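Local coordinates for transcription antitermination protein NusB (PDB 1TZV) that probably takes part in transcription antitermination, binding the boxA sequence of ribosomal RNA operons and being needed for transcription of the rRNA genes, at residues Phe17-Arg22 against Glu28-Glu33; Ser66-Lys71 against Ala131-Pro136; Asn83-Ala88 against Asn124-Arg129. One frame throughout, in Å; residues are numbered along the deposited sequence. Where two conformers were deposited one is given.

Contact 1: residues Phe17-Arg22 against Glu28-Glu33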
ATOM      1  N   PHE A  17       4.857   6.269   4.854  1.00 12.39           N
ATOM      2  CA  PHE A  17       6.085   6.124   5.647  1.00 13.89           C
ATOM      3  C   PHE A  17       6.375   7.422   6.415  1.00 13.36           C
ATOM      4  O   PHE A  17       6.608   7.406   7.639  1.00 15.52           O
ATOM      5  CB  PHE A  17       7.219   5.768   4.673  1.00 15.02           C
ATOM      6  CG  PHE A  17       8.593   5.631   5.307  1.00 15.72           C
ATOM      7  CD1 PHE A  17       9.377   6.759   5.578  1.00 20.57           C
ATOM      8  CD2 PHE A  17       9.127   4.371   5.548  1.00 16.14           C
ATOM      9  CE1 PHE A  17      10.690   6.625   6.082  1.00 19.65           C
ATOM     10  CE2 PHE A  17      10.435   4.220   6.047  1.00 16.38           C
ATOM     11  CZ  PHE A  17      11.217   5.355   6.315  1.00 20.00           C
ATOM     12  N   GLN A  18       6.359   8.547   5.717  1.00 14.43           N
ATOM     13  CA  GLN A  18       6.640   9.812   6.390  1.00 15.65           C
ATOM     14  C   GLN A  18       5.617  10.184   7.454  1.00 15.40           C
ATOM     15  O   GLN A  18       5.966  10.777   8.488  1.00 16.27           O
ATOM     16  CB  GLN A  18       6.762  10.934   5.356  1.00 20.39           C
ATOM     17  CG  GLN A  18       7.986  10.764   4.469  1.00 22.08           C
ATOM     18  CD  GLN A  18       8.304  11.996   3.661  1.00 37.22           C
ATOM     19  OE1 GLN A  18       9.440  12.472   3.661  1.00 53.13           O
ATOM     20  NE2 GLN A  18       7.307  12.524   2.964  1.00 37.88           N
ATOM     21  N   HIS A  19       4.354   9.816   7.253  1.00 15.75           N
ATOM     22  CA  HIS A  19       3.346  10.156   8.220  1.00 15.09           C
ATOM     23  C   HIS A  19       3.599   9.502   9.575  1.00 16.43           C
ATOM     24  O   HIS A  19       3.172  10.031  10.614  1.00 16.33           O
ATOM     25  CB  HIS A  19       1.941   9.785   7.719  1.00 16.44           C
ATOM     26  CG  HIS A  19       0.848  10.248   8.631  1.00 15.44           C
ATOM     27  ND1 HIS A  19       0.272   9.434   9.579  1.00 18.87           N
ATOM     28  CD2 HIS A  19       0.258  11.462   8.764  1.00 17.95           C
ATOM     29  CE1 HIS A  19      -0.638  10.123  10.255  1.00 20.25           C
ATOM     30  NE2 HIS A  19      -0.664  11.351   9.777  1.00 20.62           N
ATOM     31  N   GLU A  20       4.286   8.363   9.586  1.00 15.04           N
ATOM     32  CA  GLU A  20       4.569   7.679  10.858  1.00 16.06           C
ATOM     33  C   GLU A  20       5.400   8.537  11.823  1.00 17.12           C
ATOM     34  O   GLU A  20       5.382   8.304  13.041  1.00 17.07           O
ATOM     35  CB  GLU A  20       5.296   6.350  10.601  1.00 15.93           C
ATOM     36  CG  GLU A  20       4.443   5.315   9.834  1.00 17.99           C
ATOM     37  CD  GLU A  20       3.721   4.343  10.755  1.00 20.45           C
ATOM     38  OE1 GLU A  20       2.860   3.570  10.273  1.00 16.54           O
ATOM     39  OE2 GLU A  20       4.029   4.337  11.965  1.00 24.08           O
ATOM     40  N   PHE A  21       6.096   9.531  11.282  1.00 14.61           N
ATOM     41  CA  PHE A  21       6.939  10.419  12.088  1.00 18.24           C
ATOM     42  C   PHE A  21       6.401  11.836  12.090  1.00 17.75           C
ATOM     43  O   PHE A  21       7.014  12.746  12.659  1.00 18.95           O
ATOM     44  CB  PHE A  21       8.351  10.377  11.520  1.00 18.86           C
ATOM     45  CG  PHE A  21       8.871   8.986  11.360  1.00 18.30           C
ATOM     46  CD1 PHE A  21       8.903   8.380  10.109  1.00 21.11           C
ATOM     47  CD2 PHE A  21       9.217   8.240  12.480  1.00 20.63           C
ATOM     48  CE1 PHE A  21       9.272   7.038   9.982  1.00 21.70           C
ATOM     49  CE2 PHE A  21       9.583   6.909  12.370  1.00 22.06           C
ATOM     50  CZ  PHE A  21       9.612   6.301  11.121  1.00 21.06           C
ATOM     51  N   ARG A  22       5.250  12.030  11.464  1.00 17.05           N
ATOM     52  CA  ARG A  22       4.610  13.337  11.358  1.00 16.83           C
ATOM     53  C   ARG A  22       3.124  13.125  11.562  1.00 17.57           C
ATOM     54  O   ARG A  22       2.304  13.557  10.749  1.00 18.89           O
ATOM     55  CB  ARG A  22       4.894  13.901   9.965  1.00 17.71           C
ATOM     56  CG  ARG A  22       6.371  14.154   9.718  1.00 19.70           C
ATOM     57  CD  ARG A  22       6.658  14.489   8.263  1.00 27.27           C
ATOM     58  NE  ARG A  22       5.949  15.681   7.805  1.00 27.69           N
ATOM     59  CZ  ARG A  22       5.989  16.133   6.555  1.00 28.72           C
ATOM     60  NH1 ARG A  22       5.317  17.230   6.224  1.00 34.41           N
ATOM     61  NH2 ARG A  22       6.692  15.486   5.639  1.00 33.53           N
ATOM     62  N   GLU A  28      -2.645  13.750   3.403  1.00 18.38           N
ATOM     63  CA  GLU A  28      -2.805  14.363   2.089  1.00 18.81           C
ATOM     64  C   GLU A  28      -1.776  15.461   1.845  1.00 20.03           C
ATOM     65  O   GLU A  28      -1.256  15.582   0.740  1.00 20.25           O
ATOM     66  CB  GLU A  28      -4.206  14.944   1.932  1.00 21.42           C
ATOM     67  CG  GLU A  28      -5.290  13.898   1.945  1.00 20.32           C
ATOM     68  CD  GLU A  28      -6.640  14.487   1.584  1.00 22.60           C
ATOM     69  OE1 GLU A  28      -7.590  14.325   2.375  1.00 22.13           O
ATOM     70  OE2 GLU A  28      -6.746  15.122   0.508  1.00 29.50           O
ATOM     71  N   GLN A  29      -1.476  16.264   2.867  1.00 20.09           N
ATOM     72  CA  GLN A  29      -0.489  17.329   2.722  1.00 22.93           C
ATOM     73  C   GLN A  29       0.901  16.757   2.524  1.00 21.62           C
ATOM     74  O   GLN A  29       1.700  17.272   1.742  1.00 21.71           O
ATOM     75  CB  GLN A  29      -0.497  18.250   3.949  1.00 26.12           C
ATOM     76  CG  GLN A  29      -1.504  19.381   3.839  1.00 39.92           C
ATOM     77  CD  GLN A  29      -1.248  20.262   2.624  1.00 49.30           C
ATOM     78  OE1 GLN A  29      -0.211  20.921   2.525  1.00 55.35           O
ATOM     79  NE2 GLN A  29      -2.192  20.269   1.689  1.00 47.74           N
ATOM     80  N   ILE A  30       1.198  15.678   3.239  1.00 19.37           N
ATOM     81  CA  ILE A  30       2.493  15.036   3.084  1.00 18.39           C
ATOM     82  C   ILE A  30       2.650  14.549   1.637  1.00 16.64           C
ATOM     83  O   ILE A  30       3.701  14.722   1.044  1.00 18.40           O
ATOM     84  CB  ILE A  30       2.648  13.863   4.060  1.00 18.32           C
ATOM     85  CG1 ILE A  30       2.706  14.417   5.492  1.00 18.76           C
ATOM     86  CG2 ILE A  30       3.905  13.077   3.731  1.00 20.47           C
ATOM     87  CD1 ILE A  30       2.747  13.351   6.570  1.00 20.22           C
ATOM     88  N   LEU A  31       1.598  13.956   1.070  1.00 16.00           N
ATOM     89  CA  LEU A  31       1.690  13.496  -0.320  1.00 16.59           C
ATOM     90  C   LEU A  31       1.967  14.673  -1.256  1.00 17.60           C
ATOM     91  O   LEU A  31       2.751  14.549  -2.196  1.00 17.66           O
ATOM     92  CB  LEU A  31       0.407  12.779  -0.764  1.00 17.32           C
ATOM     93  CG  LEU A  31       0.404  12.369  -2.246  1.00 16.21           C
ATOM     94  CD1 LEU A  31       1.473  11.308  -2.500  1.00 17.71           C
ATOM     95  CD2 LEU A  31      -0.955  11.848  -2.658  1.00 18.78           C
ATOM     96  N   GLU A  32       1.330  15.818  -1.007  1.00 17.70           N
ATOM     97  CA  GLU A  32       1.564  16.984  -1.869  1.00 19.59           C
ATOM     98  C   GLU A  32       3.019  17.468  -1.874  1.00 21.67           C
ATOM     99  O   GLU A  32       3.473  18.062  -2.858  1.00 24.90           O
ATOM    100  CB  GLU A  32       0.629  18.139  -1.492  1.00 24.63           C
ATOM    101  CG  GLU A  32      -0.845  17.864  -1.808  1.00 24.00           C
ATOM    102  CD  GLU A  32      -1.084  17.425  -3.245  1.00 23.34           C
ATOM    103  OE1 GLU A  32      -0.618  18.101  -4.188  1.00 26.12           O
ATOM    104  OE2 GLU A  32      -1.751  16.394  -3.443  1.00 22.85           O
ATOM    105  N   GLU A  33       3.759  17.230  -0.795  1.00 20.69           N
ATOM    106  CA  GLU A  33       5.168  17.635  -0.747  1.00 23.61           C
ATOM    107  C   GLU A  33       5.991  16.707  -1.646  1.00 25.79           C
ATOM    108  O   GLU A  33       6.982  17.116  -2.257  1.00 26.04           O
ATOM    109  CB  GLU A  33       5.731  17.539   0.672  1.00 22.36           C
ATOM    110  CG  GLU A  33       5.049  18.410   1.718  1.00 34.26           C
ATOM    111  CD  GLU A  33       5.698  18.265   3.085  1.00 29.84           C
ATOM    112  OE1 GLU A  33       6.472  17.302   3.277  1.00 34.33           O
ATOM    113  OE2 GLU A  33       5.428  19.105   3.967  1.00 39.79           O
TER
HETATM  114  O   HOH W   1       6.143  14.891   2.424  0.68 28.19           O
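Ile-30 of helix 27-34 wedges between Gln-18, His-19 and Arg-22 at the link between two successive helices, 5-19 and 27-34, of the all-helical NusB fold, where helix 5-19 runs out through a type I beta turn (His-19 to Arg-22). The tight part centres on the buried side chain of Ile-30. With CG1 anti to its carbonyl carbon (chi1 -67°), Ile-30 sends its longer branch to the backbone of His-19, where CD1 lies 3.6 Å from CA and also reaches the edge of the imidazole near CD2. The other branch, CG2, turns to Gln-18 and meets NE2 at 3.5 Å. Ile-30 CG1 sits over the centre of one face of the Arg-22 guanidinium, 3.9 Å from CZ, while Glu-33 takes the edge of the same group.

The outer side is polar and looser. Bent at chi3 (60°), Arg-22 brings its guanidinium end-on to exposed Glu-33: NH1 bonds OE2 at 2.9 Å and NH2 bonds OE1 at 3.0 Å, the two planes tilted 31° apart. NH1 also forms a salt bridge with Glu-25, in the linker between the helices, so one arginine ties this linker to the second helix. A lysine in its place would probably lose the paired grip on Glu-33 and the flat cover over Ile-30, leaving the carboxylate freer to turn. Beside this pair a water accepts a weak bond from Gln-18 and spans the seam, donating to the backbone O of Ile-30 at 2.8 Å and to OE1 of Glu-33 at 2.6 Å.

Contact 2: residues Ser66-Lys71 against Ala131-Pro136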
ATOM      1  N   SER A  66      -5.085  -7.399  10.418  1.00 17.20           N
ATOM      2  CA  SER A  66      -4.882  -8.006  11.724  1.00 18.43           C
ATOM      3  C   SER A  66      -5.477  -9.415  11.842  1.00 18.44           C
ATOM      4  O   SER A  66      -5.031 -10.200  12.680  1.00 20.89           O
ATOM      5  CB  SER A  66      -5.432  -7.084  12.817  1.00 19.04           C
ATOM      6  OG  SER A  66      -4.670  -5.874  12.892  1.00 20.62           O
ATOM      7  N   ARG A  67      -6.467  -9.734  11.014  0.50 19.54           N
ATOM      8  CA  ARG A  67      -7.069 -11.067  11.056  0.50 22.00           C
ATOM      9  C   ARG A  67      -6.113 -12.130  10.516  0.50 25.00           C
ATOM     10  O   ARG A  67      -6.402 -13.328  10.580  0.50 26.81           O
ATOM     11  CB  ARG A  67      -8.365 -11.094  10.249  0.50 25.84           C
ATOM     12  CG  ARG A  67      -9.482 -10.269  10.851  0.50 28.84           C
ATOM     13  CD  ARG A  67     -10.705 -10.326   9.961  0.50 34.11           C
ATOM     14  NE  ARG A  67     -11.361  -9.028   9.857  0.50 40.69           N
ATOM     15  CZ  ARG A  67     -12.335  -8.760   8.998  0.50 41.82           C
ATOM     16  NH1 ARG A  67     -12.768  -9.701   8.170  0.50 40.63           N
ATOM     17  NH2 ARG A  67     -12.868  -7.548   8.959  0.50 46.86           N
ATOM     18  N   TYR A  68      -4.977 -11.693   9.980  1.00 18.86           N
ATOM     19  CA  TYR A  68      -3.991 -12.616   9.446  1.00 19.28           C
ATOM     20  C   TYR A  68      -2.677 -12.562  10.212  1.00 17.66           C
ATOM     21  O   TYR A  68      -1.715 -13.219   9.826  1.00 20.11           O
ATOM     22  CB  TYR A  68      -3.753 -12.317   7.961  1.00 19.39           C
ATOM     23  CG  TYR A  68      -5.009 -12.469   7.136  1.00 18.99           C
ATOM     24  CD1 TYR A  68      -5.938 -11.434   7.048  1.00 19.90           C
ATOM     25  CD2 TYR A  68      -5.306 -13.675   6.498  1.00 20.15           C
ATOM     26  CE1 TYR A  68      -7.134 -11.593   6.350  1.00 21.80           C
ATOM     27  CE2 TYR A  68      -6.503 -13.851   5.798  1.00 23.41           C
ATOM     28  CZ  TYR A  68      -7.409 -12.802   5.733  1.00 19.89           C
ATOM     29  OH  TYR A  68      -8.601 -12.958   5.058  1.00 24.46           O
ATOM     30  N   LEU A  69      -2.642 -11.792  11.296  1.00 18.60           N
ATOM     31  CA  LEU A  69      -1.432 -11.647  12.108  1.00 18.45           C
ATOM     32  C   LEU A  69      -1.654 -12.333  13.450  1.00 19.22           C
ATOM     33  O   LEU A  69      -2.774 -12.330  13.964  1.00 22.06           O
ATOM     34  CB  LEU A  69      -1.126 -10.160  12.344  1.00 20.02           C
ATOM     35  CG  LEU A  69      -0.903  -9.311  11.086  1.00 18.30           C
ATOM     36  CD1 LEU A  69      -0.712  -7.844  11.472  1.00 21.35           C
ATOM     37  CD2 LEU A  69       0.319  -9.825  10.333  1.00 19.61           C
ATOM     38  N   GLU A  70      -0.596 -12.933  13.990  1.00 20.88           N
ATOM     39  CA  GLU A  70      -0.657 -13.589  15.296  1.00 21.56           C
ATOM     40  C   GLU A  70       0.615 -13.290  16.094  1.00 23.79           C
ATOM     41  O   GLU A  70       0.558 -12.595  17.102  1.00 26.97           O
ATOM     42  CB  GLU A  70      -0.820 -15.105  15.166  1.00 22.58           C
ATOM     43  CG  GLU A  70      -1.017 -15.804  16.512  1.00 35.84           C
ATOM     44  CD  GLU A  70      -0.997 -17.311  16.391  1.00 41.65           C
ATOM     45  OE1 GLU A  70      -1.692 -17.826  15.500  1.00 29.56           O
ATOM     46  OE2 GLU A  70      -0.290 -17.979  17.180  1.00 41.95           O
ATOM     47  N   LYS A  71       1.748 -13.816  15.639  0.50 24.40           N
ATOM     48  CA  LYS A  71       3.018 -13.592  16.328  0.50 27.46           C
ATOM     49  C   LYS A  71       3.298 -12.097  16.399  0.50 29.20           C
ATOM     50  O   LYS A  71       3.712 -11.576  17.437  0.50 30.44           O
ATOM     51  CB  LYS A  71       4.159 -14.293  15.586  0.50 29.20           C
ATOM     52  CG  LYS A  71       5.534 -14.064  16.207  0.50 39.55           C
ATOM     53  CD  LYS A  71       6.634 -14.711  15.378  0.50 39.01           C
ATOM     54  CE  LYS A  71       8.000 -14.516  16.019  0.50 41.63           C
ATOM     55  NZ  LYS A  71       9.077 -15.170  15.225  0.50 41.52           N
ATOM     56  N   ALA A 131      -5.706 -11.997  -0.223  1.00 18.55           N
ATOM     57  CA  ALA A 131      -6.223 -12.032  -1.591  1.00 19.04           C
ATOM     58  C   ALA A 131      -7.107 -13.239  -1.867  1.00 21.48           C
ATOM     59  O   ALA A 131      -8.159 -13.115  -2.514  1.00 20.67           O
ATOM     60  CB  ALA A 131      -5.067 -12.002  -2.589  1.00 17.62           C
ATOM     61  N   LYS A 132      -6.721 -14.400  -1.358  1.00 18.32           N
ATOM     62  CA  LYS A 132      -7.517 -15.584  -1.660  1.00 19.56           C
ATOM     63  C   LYS A 132      -8.867 -15.562  -0.968  1.00 20.40           C
ATOM     64  O   LYS A 132      -9.791 -16.288  -1.374  1.00 20.21           O
ATOM     65  CB  LYS A 132      -6.746 -16.858  -1.327  1.00 23.02           C
ATOM     66  CG  LYS A 132      -6.574 -17.151   0.132  1.00 23.83           C
ATOM     67  CD  LYS A 132      -5.794 -18.452   0.297  1.00 28.99           C
ATOM     68  CE  LYS A 132      -4.534 -18.459  -0.558  1.00 40.15           C
ATOM     69  N   GLU A 133      -9.019 -14.717   0.050  1.00 18.31           N
ATOM     70  CA  GLU A 133     -10.290 -14.643   0.760  1.00 20.08           C
ATOM     71  C   GLU A 133     -11.035 -13.337   0.517  1.00 16.91           C
ATOM     72  O   GLU A 133     -12.229 -13.251   0.820  1.00 20.68           O
ATOM     73  CB  GLU A 133     -10.071 -14.831   2.268  1.00 22.13           C
ATOM     74  CG  GLU A 133      -9.449 -16.174   2.597  1.00 22.16           C
ATOM     75  CD  GLU A 133      -9.315 -16.424   4.082  1.00 24.47           C
ATOM     76  OE1 GLU A 133      -9.442 -15.469   4.872  1.00 27.40           O
ATOM     77  OE2 GLU A 133      -9.067 -17.590   4.458  1.00 32.30           O
ATOM     78  N   HIS A 134     -10.362 -12.351  -0.074  1.00 19.25           N
ATOM     79  CA  HIS A 134     -10.965 -11.037  -0.277  1.00 16.40           C
ATOM     80  C   HIS A 134     -10.832 -10.361  -1.605  1.00 19.22           C
ATOM     81  O   HIS A 134     -11.350  -9.257  -1.787  1.00 21.98           O
ATOM     82  CB  HIS A 134     -10.463 -10.095   0.813  1.00 20.84           C
ATOM     83  CG  HIS A 134     -10.924 -10.498   2.169  1.00 21.24           C
ATOM     84  ND1 HIS A 134     -10.175 -11.291   3.012  1.00 25.06           N
ATOM     85  CD2 HIS A 134     -12.107 -10.294   2.798  1.00 25.58           C
ATOM     86  CE1 HIS A 134     -10.879 -11.560   4.099  1.00 21.30           C
ATOM     87  NE2 HIS A 134     -12.054 -10.969   3.992  1.00 32.10           N
ATOM     88  N   ALA A 135     -10.144 -10.984  -2.548  1.00 19.09           N
ATOM     89  CA  ALA A 135     -10.038 -10.378  -3.856  1.00 20.06           C
ATOM     90  C   ALA A 135     -11.448 -10.239  -4.424  1.00 20.94           C
ATOM     91  O   ALA A 135     -12.249 -11.192  -4.396  1.00 20.29           O
ATOM     92  CB  ALA A 135      -9.194 -11.247  -4.765  1.00 22.20           C
ATOM     93  N   PRO A 136     -11.783  -9.053  -4.933  1.00 20.43           N
ATOM     94  CA  PRO A 136     -13.127  -8.880  -5.493  1.00 20.52           C
ATOM     95  C   PRO A 136     -13.285  -9.736  -6.745  1.00 22.10           C
ATOM     96  O   PRO A 136     -12.319  -9.980  -7.494  1.00 19.19           O
ATOM     97  CB  PRO A 136     -13.202  -7.373  -5.770  1.00 21.96           C
ATOM     98  CG  PRO A 136     -11.750  -6.984  -5.966  1.00 23.64           C
ATOM     99  CD  PRO A 136     -11.025  -7.790  -4.940  1.00 18.87           C
TER
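Tyr-68 reaches from the loop that follows helix 58-66 to the C-terminal end of helix 117-134, and its hydroxyl meets Glu-133 and His-134 there. Lying in the type I beta turn from Ser-66 to Leu-69, it pins this interhelical loop of the NusB helical fold to the end of the later helix. The polar part rests on one bond: Tyr-68 OH donates to OE1 of Glu-133 at 2.7 Å, although the crowded modelling of the hydroxyl against the neighbouring imidazole makes its exact place less sure. OE1 lies near the plane of the phenol, at the ring's edge beside CE2, while the carboxylate itself is turned 57° from that ring. Glu-133 gets there by an extended chain, its CG anti to the carbonyl carbon (chi1 -60°), which carries the carboxylate out from the helix toward the tyrosine.

Ring contacts come next. The side chains of Tyr-68 and His-134 run obliquely to each other. His-134 ND1 makes a weak bond to the backbone O of Ile-130, one turn back, which would help to set the ring's rotation.

Arg-67, in the conformer given, only approaches His-134; its salt bridge is with Asp-63 on helix 58-66.

All of this lies at the protein surface. The tyrosine also packs on Ile-126 and Ile-130 of helix 117-134, and its backbone O takes a weak bond from Arg-129; His-134 touches Leu-93 of helix 79-94, while Ala-131 faces Ile-100 and Ile-104 of helix 100-114.

Contact 3: residues Asn83-Ala88 against Asn124-Arg129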
ATOM      1  N   ASN A  83       2.890  -0.403   6.428  1.00 13.24           N
ATOM      2  CA  ASN A  83       2.340   0.431   5.371  1.00 13.45           C
ATOM      3  C   ASN A  83       2.297  -0.239   4.001  1.00 11.47           C
ATOM      4  O   ASN A  83       1.407   0.073   3.197  1.00 12.93           O
ATOM      5  CB  ASN A  83       3.036   1.784   5.408  1.00 12.64           C
ATOM      6  CG  ASN A  83       2.663   2.552   6.658  1.00 12.39           C
ATOM      7  OD1 ASN A  83       3.479   2.716   7.599  1.00 16.59           O
ATOM      8  ND2 ASN A  83       1.435   2.950   6.735  1.00 11.44           N
ATOM      9  N   VAL A  84       3.203  -1.168   3.735  1.00 12.82           N
ATOM     10  CA  VAL A  84       3.111  -1.921   2.487  1.00 13.28           C
ATOM     11  C   VAL A  84       1.814  -2.756   2.585  1.00 12.44           C
ATOM     12  O   VAL A  84       1.061  -2.848   1.603  1.00 12.48           O
ATOM     13  CB  VAL A  84       4.315  -2.871   2.295  1.00 13.30           C
ATOM     14  CG1 VAL A  84       4.006  -3.928   1.195  1.00 14.23           C
ATOM     15  CG2 VAL A  84       5.527  -2.057   1.889  1.00 14.94           C
ATOM     16  N   LEU A  85       1.528  -3.359   3.730  1.00 12.24           N
ATOM     17  CA  LEU A  85       0.306  -4.149   3.857  1.00 13.61           C
ATOM     18  C   LEU A  85      -0.932  -3.276   3.707  1.00 12.31           C
ATOM     19  O   LEU A  85      -1.903  -3.663   3.043  1.00 13.34           O
ATOM     20  CB  LEU A  85       0.294  -4.916   5.186  1.00 14.01           C
ATOM     21  CG  LEU A  85       1.305  -6.071   5.246  1.00 13.70           C
ATOM     22  CD1 LEU A  85       1.325  -6.650   6.668  1.00 15.91           C
ATOM     23  CD2 LEU A  85       0.947  -7.176   4.237  1.00 15.13           C
ATOM     24  N   ARG A  86      -0.931  -2.083   4.288  1.00 13.26           N
ATOM     25  CA  ARG A  86      -2.075  -1.176   4.150  1.00 12.71           C
ATOM     26  C   ARG A  86      -2.290  -0.791   2.685  1.00 12.56           C
ATOM     27  O   ARG A  86      -3.417  -0.846   2.164  1.00 13.62           O
ATOM     28  CB  ARG A  86      -1.865   0.113   4.958  1.00 14.19           C
ATOM     29  CG  ARG A  86      -2.021  -0.060   6.440  1.00 13.50           C
ATOM     30  CD  ARG A  86      -1.439   1.139   7.146  1.00 15.69           C
ATOM     31  NE  ARG A  86      -1.941   1.216   8.517  1.00 14.63           N
ATOM     32  CZ  ARG A  86      -1.434   2.018   9.452  1.00 15.15           C
ATOM     33  NH1 ARG A  86      -1.984   2.052  10.659  1.00 15.42           N
ATOM     34  NH2 ARG A  86      -0.350   2.739   9.189  1.00 16.41           N
ATOM     35  N   LEU A  87      -1.216  -0.396   2.019  0.50 13.98           N
ATOM     36  CA  LEU A  87      -1.265   0.022   0.621  0.50 13.59           C
ATOM     37  C   LEU A  87      -1.754  -1.097  -0.302  0.50 13.26           C
ATOM     38  O   LEU A  87      -2.640  -0.896  -1.155  0.50 15.43           O
ATOM     39  CB  LEU A  87       0.132   0.507   0.194  0.50 16.05           C
ATOM     40  CG  LEU A  87       0.396   0.868  -1.273  0.50 19.34           C
ATOM     41  CD1 LEU A  87      -0.712   1.742  -1.831  0.50 21.46           C
ATOM     42  CD2 LEU A  87       1.736   1.587  -1.363  0.50 27.73           C
ATOM     43  N   ALA A  88      -1.181  -2.280  -0.143  1.00 13.14           N
ATOM     44  CA  ALA A  88      -1.566  -3.430  -0.959  1.00 13.00           C
ATOM     45  C   ALA A  88      -3.002  -3.872  -0.686  1.00 12.76           C
ATOM     46  O   ALA A  88      -3.705  -4.269  -1.632  1.00 14.83           O
ATOM     47  CB  ALA A  88      -0.605  -4.613  -0.712  1.00 13.01           C
ATOM     48  N   ASN A 124       4.484 -11.408   1.449  1.00 16.60           N
ATOM     49  CA  ASN A 124       3.930 -12.278   0.407  1.00 17.94           C
ATOM     50  C   ASN A 124       2.915 -13.228   1.053  1.00 16.30           C
ATOM     51  O   ASN A 124       1.803 -13.423   0.536  1.00 17.31           O
ATOM     52  CB  ASN A 124       5.071 -13.080  -0.234  1.00 18.26           C
ATOM     53  CG  ASN A 124       4.661 -13.824  -1.511  1.00 31.44           C
ATOM     54  OD1 ASN A 124       5.500 -14.456  -2.154  1.00 28.57           O
ATOM     55  ND2 ASN A 124       3.390 -13.750  -1.882  1.00 27.68           N
ATOM     56  N   GLY A 125       3.283 -13.803   2.188  1.00 15.79           N
ATOM     57  CA  GLY A 125       2.402 -14.752   2.855  1.00 17.40           C
ATOM     58  C   GLY A 125       1.098 -14.133   3.319  1.00 17.97           C
ATOM     59  O   GLY A 125       0.002 -14.706   3.117  1.00 18.85           O
ATOM     60  N   ILE A 126       1.183 -12.967   3.950  0.50 16.88           N
ATOM     61  CA  ILE A 126      -0.020 -12.303   4.424  0.50 16.80           C
ATOM     62  C   ILE A 126      -0.917 -11.890   3.261  0.50 15.83           C
ATOM     63  O   ILE A 126      -2.129 -12.130   3.279  0.50 17.59           O
ATOM     64  CB  ILE A 126       0.319 -11.049   5.245  0.50 15.42           C
ATOM     65  CG1 ILE A 126       1.128 -11.448   6.475  0.50 20.16           C
ATOM     66  CG2 ILE A 126      -0.949 -10.319   5.652  0.50 16.92           C
ATOM     67  CD1 ILE A 126       1.460 -10.288   7.334  0.50 30.96           C
ATOM     68  N   LEU A 127      -0.334 -11.267   2.250  1.00 14.78           N
ATOM     69  CA  LEU A 127      -1.133 -10.834   1.111  1.00 16.46           C
ATOM     70  C   LEU A 127      -1.760 -11.983   0.319  1.00 17.70           C
ATOM     71  O   LEU A 127      -2.889 -11.835  -0.165  1.00 17.48           O
ATOM     72  CB  LEU A 127      -0.326  -9.930   0.192  1.00 15.31           C
ATOM     73  CG  LEU A 127       0.070  -8.575   0.814  1.00 15.35           C
ATOM     74  CD1 LEU A 127       0.929  -7.823  -0.167  1.00 15.21           C
ATOM     75  CD2 LEU A 127      -1.162  -7.743   1.177  1.00 16.35           C
ATOM     76  N   ASP A 128      -1.065 -13.111   0.175  1.00 16.31           N
ATOM     77  CA  ASP A 128      -1.654 -14.246  -0.546  1.00 18.00           C
ATOM     78  C   ASP A 128      -2.910 -14.677   0.193  1.00 19.93           C
ATOM     79  O   ASP A 128      -3.935 -14.991  -0.432  1.00 20.76           O
ATOM     80  CB  ASP A 128      -0.693 -15.444  -0.604  1.00 19.76           C
ATOM     81  CG  ASP A 128       0.339 -15.327  -1.702  1.00 23.24           C
ATOM     82  OD1 ASP A 128       1.239 -16.197  -1.726  1.00 28.19           O
ATOM     83  OD2 ASP A 128       0.279 -14.402  -2.539  1.00 25.85           O
ATOM     84  N   ARG A 129      -2.849 -14.702   1.520  1.00 17.93           N
ATOM     85  CA  ARG A 129      -3.987 -15.103   2.335  1.00 19.13           C
ATOM     86  C   ARG A 129      -5.129 -14.089   2.243  1.00 20.64           C
ATOM     87  O   ARG A 129      -6.300 -14.460   2.108  1.00 21.86           O
ATOM     88  CB  ARG A 129      -3.536 -15.326   3.789  1.00 20.45           C
ATOM     89  CG  ARG A 129      -2.671 -16.585   3.968  1.00 19.72           C
ATOM     90  CD  ARG A 129      -1.845 -16.567   5.266  1.00 22.71           C
ATOM     91  NE  ARG A 129      -2.681 -16.579   6.461  1.00 26.16           N
ATOM     92  CZ  ARG A 129      -2.345 -16.056   7.640  1.00 27.57           C
ATOM     93  NH1 ARG A 129      -3.190 -16.130   8.657  1.00 27.43           N
ATOM     94  NH2 ARG A 129      -1.182 -15.432   7.806  1.00 29.77           N
TER
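Leu-85 and Leu-127 adopt the same rotamer, CG anti to the carbonyl carbon (chi1 -71° and -66°); this torsion swings the methyls of Leu-85, whose CB does not point straight across, over to the other helix, where Leu-127 points directly in. Helices 79-94 and 117-134 belong to the helical bundle of the NusB fold and run nearly side by side here, the local axes 10.8 Å apart and crossing at -24° in the same N-to-C sense.

The contact is wholly apolar and buried. Leu-85 divides its branches between two partners: CD1 meets CD1 of Ile-126 at 3.7 Å, the two side chains lying at about a right angle, whereas CD2 packs at 3.8 Å against CD2 of Leu-127 and also comes close to Ile-126 CG2. In the conformer given, Ile-126 offers both branches to Leu-85.

Beyond this layer the bundle closes over the same residues. Leu-127 also touches Ala-107 of helix 100-114, Leu-85 meets Leu-77 in the preceding loop, and Ile-126 is covered by Tyr-68 and Leu-69.

One turn on from Leu-85, the small side chain of Ala-88 lets Leu-127 come in close, and both its methyls rest against Ala-88 CB, 3.6 Å from CD1 and 3.7 Å from CD2.

Contact 3 is core, while contacts 1 and 2 lie at the surface, about 26 Å apart between centres and on opposite sides of the chain's centre. Chemistry follows place: methyl against methyl in contact 3, a buried isoleucine under a salt bridge and water in contact 1, and chiefly a tyrosine hydroxyl with polar partners in contact 2. Contacts 2 and 3 share helix 117-134 and adjoin, with Leu-69 and Tyr-68 packing on Ile-126. Contact 1 instead joins successive helices near the N-terminus; it reaches helix 79-94 partly through Glu-20, which forms a salt bridge with Arg-82 and a long, weak ion pair with Arg-86 of contact 3.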